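Local coordinates for protein MdcE (PDB 5VIP) that probably acts as the gamma subunit of a biotin-independent malonate decarboxylase, an enzyme with a presumed transferase role, at residues A37-P40 and G41-A44; V234-T237 and A238-V241. All blocks are in the same frame, centred on the assembly; numbering follows the deposited sequence.

Contact 1: A37-P40 and G41-A44; sequences APRP and GDPA
Arg39 and Asp42 are the first and last residues of a type I beta turn, closed by the backbone bond from Asp42 N to Arg39 O at 3.0 Å. Pro40 and Gly41 form the corner: the proline ring holds phi near the value a type I turn needs at its second position, and Gly41 takes the third with ordinary type I angles. In addition to this backbone bond the two end residues join a second time through their charges. Arg39 approaches Asp42 side-on, with NE and NH1 both turned to the carboxylate. The bond from Arg39 NE to Asp42 OD2 is short, 2.7 Å, and nearly straight at 164°; OD2 lies in the guanidinium plane, yet the carboxylate is met from above its own plane. NH1 of Arg39 reaches OD1 of Asp42 at 3.1 Å, on the syn lone pair, and adds a weak bond to OD2. Because the two flat groups are turned 45° apart, the pairing is twisted rather than coplanar. A bend at chi3 (-55°) in the otherwise extended arginine chain brings the guanidinium edge round to the acid. One water lies between the main chain and the acid, accepting from Arg39 N at 2.8 Å and donating to Asp42 OD2, which helps fix the carboxylate's rotation. The outer nitrogen, NH2, makes a salt bridge with Glu93 of helix 81-97, so the guanidinium pairs with two acids, which probably stabilise its charge. At the open ends of the turn, Pro38 CG packs lightly on Ala44 CA at 4.2 Å. This is a surface type I turn with a salt bridge between its first and fourth residues, leading from helix 24-33 into strand 46-53, an outermost strand of the sheet within this chain.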
ATOM      1  N   ALA A  37      17.629  16.261 -14.974  1.00 40.90           N
ATOM      2  CA  ALA A  37      18.380  16.203 -13.723  1.00 41.83           C
ATOM      3  C   ALA A  37      17.477  16.339 -12.507  1.00 42.50           C
ATOM      4  O   ALA A  37      16.511  17.102 -12.531  1.00 43.92           O
ATOM      5  CB  ALA A  37      19.449  17.287 -13.698  1.00 43.09           C
ATOM      6  N   PRO A  38      17.801  15.604 -11.428  1.00 41.94           N
ATOM      7  CA  PRO A  38      17.043  15.698 -10.175  1.00 37.04           C
ATOM      8  C   PRO A  38      17.125  17.091  -9.553  1.00 44.70           C
ATOM      9  O   PRO A  38      18.037  17.853  -9.881  1.00 44.55           O
ATOM     10  CB  PRO A  38      17.716  14.652  -9.274  1.00 37.49           C
ATOM     11  CG  PRO A  38      19.087  14.483  -9.837  1.00 39.80           C
ATOM     12  CD  PRO A  38      18.940  14.674 -11.320  1.00 39.71           C
ATOM     13  N   ARG A  39      16.164  17.418  -8.690  1.00 37.04           N
ATOM     14  CA  ARG A  39      16.191  18.665  -7.937  1.00 39.18           C
ATOM     15  C   ARG A  39      17.238  18.565  -6.835  1.00 41.07           C
ATOM     16  O   ARG A  39      17.489  17.471  -6.320  1.00 37.54           O
ATOM     17  CB  ARG A  39      14.818  18.975  -7.330  1.00 38.46           C
ATOM     18  CG  ARG A  39      13.673  19.065  -8.323  1.00 33.72           C
ATOM     19  CD  ARG A  39      12.402  19.533  -7.629  1.00 30.01           C
ATOM     20  NE  ARG A  39      12.062  18.679  -6.492  1.00 31.31           N
ATOM     21  CZ  ARG A  39      11.153  18.974  -5.564  1.00 32.19           C
ATOM     22  NH1 ARG A  39      10.921  18.124  -4.573  1.00 32.60           N
ATOM     23  NH2 ARG A  39      10.475  20.112  -5.620  1.00 32.59           N
ATOM     24  N   PRO A  40      17.853  19.707  -6.475  1.00 44.29           N
ATOM     25  CA  PRO A  40      18.880  19.799  -5.431  1.00 44.05           C
ATOM     26  C   PRO A  40      18.568  19.013  -4.163  1.00 42.95           C
ATOM     27  O   PRO A  40      19.419  18.261  -3.690  1.00 47.06           O
ATOM     28  CB  PRO A  40      18.927  21.299  -5.140  1.00 46.53           C
ATOM     29  CG  PRO A  40      18.685  21.907  -6.480  1.00 45.17           C
ATOM     30  CD  PRO A  40      17.675  20.999  -7.165  1.00 48.28           C
ATOM     31  N   GLY A  41      17.365  19.166  -3.625  1.00 41.41           N
ATOM     32  CA  GLY A  41      17.027  18.513  -2.371  1.00 44.12           C
ATOM     33  C   GLY A  41      16.596  17.054  -2.446  1.00 45.22           C
ATOM     34  O   GLY A  41      16.467  16.395  -1.414  1.00 43.11           O
ATOM     35  N   ASP A  42      16.377  16.541  -3.656  1.00 41.09           N
ATOM     36  CA  ASP A  42      15.845  15.186  -3.822  1.00 35.70           C
ATOM     37  C   ASP A  42      16.931  14.121  -3.921  1.00 33.59           C
ATOM     38  O   ASP A  42      18.041  14.408  -4.351  1.00 36.17           O
ATOM     39  CB  ASP A  42      14.965  15.111  -5.078  1.00 35.47           C
ATOM     40  CG  ASP A  42      13.664  15.889  -4.936  1.00 33.90           C
ATOM     41  OD1 ASP A  42      13.264  16.197  -3.793  1.00 36.25           O
ATOM     42  OD2 ASP A  42      13.030  16.171  -5.975  1.00 33.60           O
ATOM     43  N   PRO A  43      16.608  12.881  -3.516  1.00 31.80           N
ATOM     44  CA  PRO A  43      17.443  11.734  -3.893  1.00 33.30           C
ATOM     45  C   PRO A  43      17.604  11.659  -5.418  1.00 31.46           C
ATOM     46  O   PRO A  43      16.671  12.015  -6.145  1.00 29.04           O
ATOM     47  CB  PRO A  43      16.655  10.529  -3.367  1.00 30.92           C
ATOM     48  CG  PRO A  43      15.791  11.080  -2.282  1.00 31.95           C
ATOM     49  CD  PRO A  43      15.478  12.495  -2.651  1.00 34.64           C
ATOM     50  N   ALA A  44      18.754  11.187  -5.891  1.00 30.59           N
ATOM     51  CA  ALA A  44      19.030  11.103  -7.325  1.00 29.77           C
ATOM     52  C   ALA A  44      18.154  10.069  -8.031  1.00 31.32           C
ATOM     53  O   ALA A  44      18.066  10.050  -9.262  1.00 29.82           O
ATOM     54  CB  ALA A  44      20.498  10.782  -7.556  1.00 31.94           C
TER
HETATM   55  O   HOH W   1      14.213  15.468  -8.453  1.00 33.39           O

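Contact 2: V234-T237 and A238-V241; sequences VPST and ADLV
The carboxylate of Asp239 is the one flat side-chain group here, and Ser236 meets it with both backbone and side chain. Ser236 N donates to Asp239 OD2 at 3.2 Å, almost straight at 168°, coming to the anti side and tilted out of the carboxylate plane. The serine hydroxyl sits close to the middle of the group, with Ser236 OG 3.2 Å from Asp239 CG. Asp239 CG lies beside its own backbone N (chi1 -76°), which turns the acid back toward the start of the helix. Ser236 returns the bond: its OG, held between the backbone N and the carbonyl carbon at chi1 74°, accepts from Asp239 N at 3.0 Å. A short hydroxyl side chain suits this place because it can reach an amide of the first turn, which has no helical carbonyl four residues back to bond to. The acid has further partners, Arg242 and Glu230 N at OD1 and Thr231 N at OD2, so a buried charge is well supplied with donors; its position near the helix N-terminus would probably also favour the ionised form. Regular helical bonding then begins, Leu240 N donating to Ser236 O and Val241 N to Thr237 O, both at 3.0 Å. Before the cap, Pro235 CB rests on Asp239 CB at 3.9 Å. Pro235 and Leu240 both pack on helix 24-33, the proline against Trp28 and Ala31, the leucine against Ala31 and Leu32. Ser236 as N-cap and Asp239 three residues on thus make a capping box, which starts helix 237-254.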
ATOM      1  N   VAL A 234      11.673   5.716 -26.315  1.00 38.00           N
ATOM      2  CA  VAL A 234      11.757   7.175 -26.384  1.00 36.29           C
ATOM      3  C   VAL A 234      10.606   7.668 -27.235  1.00 35.14           C
ATOM      4  O   VAL A 234      10.603   7.463 -28.455  1.00 37.95           O
ATOM      5  CB  VAL A 234      13.077   7.689 -26.997  1.00 37.34           C
ATOM      6  CG1 VAL A 234      13.400   9.066 -26.433  1.00 39.23           C
ATOM      7  CG2 VAL A 234      14.224   6.724 -26.741  1.00 40.27           C
ATOM      8  N   PRO A 235       9.622   8.318 -26.601  1.00 33.95           N
ATOM      9  CA  PRO A 235       8.411   8.700 -27.326  1.00 34.26           C
ATOM     10  C   PRO A 235       8.695   9.574 -28.537  1.00 35.40           C
ATOM     11  O   PRO A 235       9.579  10.432 -28.508  1.00 34.83           O
ATOM     12  CB  PRO A 235       7.606   9.478 -26.283  1.00 31.83           C
ATOM     13  CG  PRO A 235       8.616   9.945 -25.306  1.00 31.45           C
ATOM     14  CD  PRO A 235       9.626   8.849 -25.228  1.00 30.41           C
ATOM     15  N   SER A 236       7.944   9.328 -29.600  1.00 34.37           N
ATOM     16  CA  SER A 236       7.952  10.186 -30.770  1.00 33.04           C
ATOM     17  C   SER A 236       7.181  11.452 -30.427  1.00 35.20           C
ATOM     18  O   SER A 236       6.544  11.525 -29.372  1.00 33.00           O
ATOM     19  CB  SER A 236       7.319   9.473 -31.959  1.00 30.34           C
ATOM     20  OG  SER A 236       5.911   9.403 -31.797  1.00 30.64           O
ATOM     21  N   THR A 237       7.228  12.445 -31.308  1.00 32.79           N
ATOM     22  CA  THR A 237       6.480  13.678 -31.097  1.00 30.83           C
ATOM     23  C   THR A 237       4.990  13.381 -31.033  1.00 28.08           C
ATOM     24  O   THR A 237       4.278  13.940 -30.201  1.00 32.46           O
ATOM     25  CB  THR A 237       6.751  14.710 -32.218  1.00 33.09           C
ATOM     26  OG1 THR A 237       8.159  14.924 -32.335  1.00 35.93           O
ATOM     27  CG2 THR A 237       6.070  16.042 -31.904  1.00 36.72           C
ATOM     28  N   ALA A 238       4.531  12.490 -31.911  1.00 26.75           N
ATOM     29  CA  ALA A 238       3.124  12.098 -31.956  1.00 29.44           C
ATOM     30  C   ALA A 238       2.719  11.350 -30.683  1.00 28.92           C
ATOM     31  O   ALA A 238       1.600  11.495 -30.193  1.00 29.23           O
ATOM     32  CB  ALA A 238       2.850  11.235 -33.182  1.00 31.85           C
ATOM     33  N   ASP A 239       3.632  10.533 -30.173  1.00 25.92           N
ATOM     34  CA  ASP A 239       3.405   9.818 -28.922  1.00 27.06           C
ATOM     35  C   ASP A 239       3.191  10.804 -27.776  1.00 29.02           C
ATOM     36  O   ASP A 239       2.229  10.692 -26.998  1.00 27.90           O
ATOM     37  CB  ASP A 239       4.584   8.903 -28.612  1.00 26.08           C
ATOM     38  CG  ASP A 239       4.592   7.646 -29.455  1.00 29.01           C
ATOM     39  OD1 ASP A 239       3.525   7.268 -29.985  1.00 28.69           O
ATOM     40  OD2 ASP A 239       5.666   7.017 -29.560  1.00 29.39           O
ATOM     41  N   LEU A 240       4.095  11.777 -27.689  1.00 27.86           N
ATOM     42  CA  LEU A 240       4.054  12.793 -26.650  1.00 28.23           C
ATOM     43  C   LEU A 240       2.727  13.541 -26.719  1.00 31.58           C
ATOM     44  O   LEU A 240       2.095  13.809 -25.696  1.00 27.43           O
ATOM     45  CB  LEU A 240       5.246  13.747 -26.800  1.00 28.71           C
ATOM     46  CG  LEU A 240       5.691  14.606 -25.623  1.00 39.40           C
ATOM     47  CD1 LEU A 240       5.873  13.749 -24.373  1.00 32.62           C
ATOM     48  CD2 LEU A 240       6.996  15.333 -25.968  1.00 33.24           C
ATOM     49  N   VAL A 241       2.292  13.841 -27.942  1.00 29.29           N
ATOM     50  CA  VAL A 241       1.016  14.506 -28.172  1.00 30.24           C
ATOM     51  C   VAL A 241      -0.168  13.641 -27.734  1.00 28.04           C
ATOM     52  O   VAL A 241      -1.106  14.132 -27.108  1.00 28.04           O
ATOM     53  CB  VAL A 241       0.850  14.886 -29.670  1.00 29.74           C
ATOM     54  CG1 VAL A 241      -0.571  15.350 -29.960  1.00 31.49           C
ATOM     55  CG2 VAL A 241       1.861  15.953 -30.050  1.00 28.73           C
TER

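Overall arrangement
Both contacts are local and lie at the surface, about 25 Å apart between centres and about 14 Å between nearest atoms, without touching. Helix 24-33 relates them: contact 1 sits in the loop that follows it, while Pro235 and Leu240 of contact 2 pack against it. The strands that precede or follow them, 46-53 and 225-227, are the two outermost of the six-stranded sheet within this chain. Each contact pairs residues three apart through an aspartate, but the partners differ. In contact 1 the acid meets an arginine on a fairly exposed turn, with water taking part; in contact 2 a buried acid is held by Arg242 together with backbone amides at a helix start.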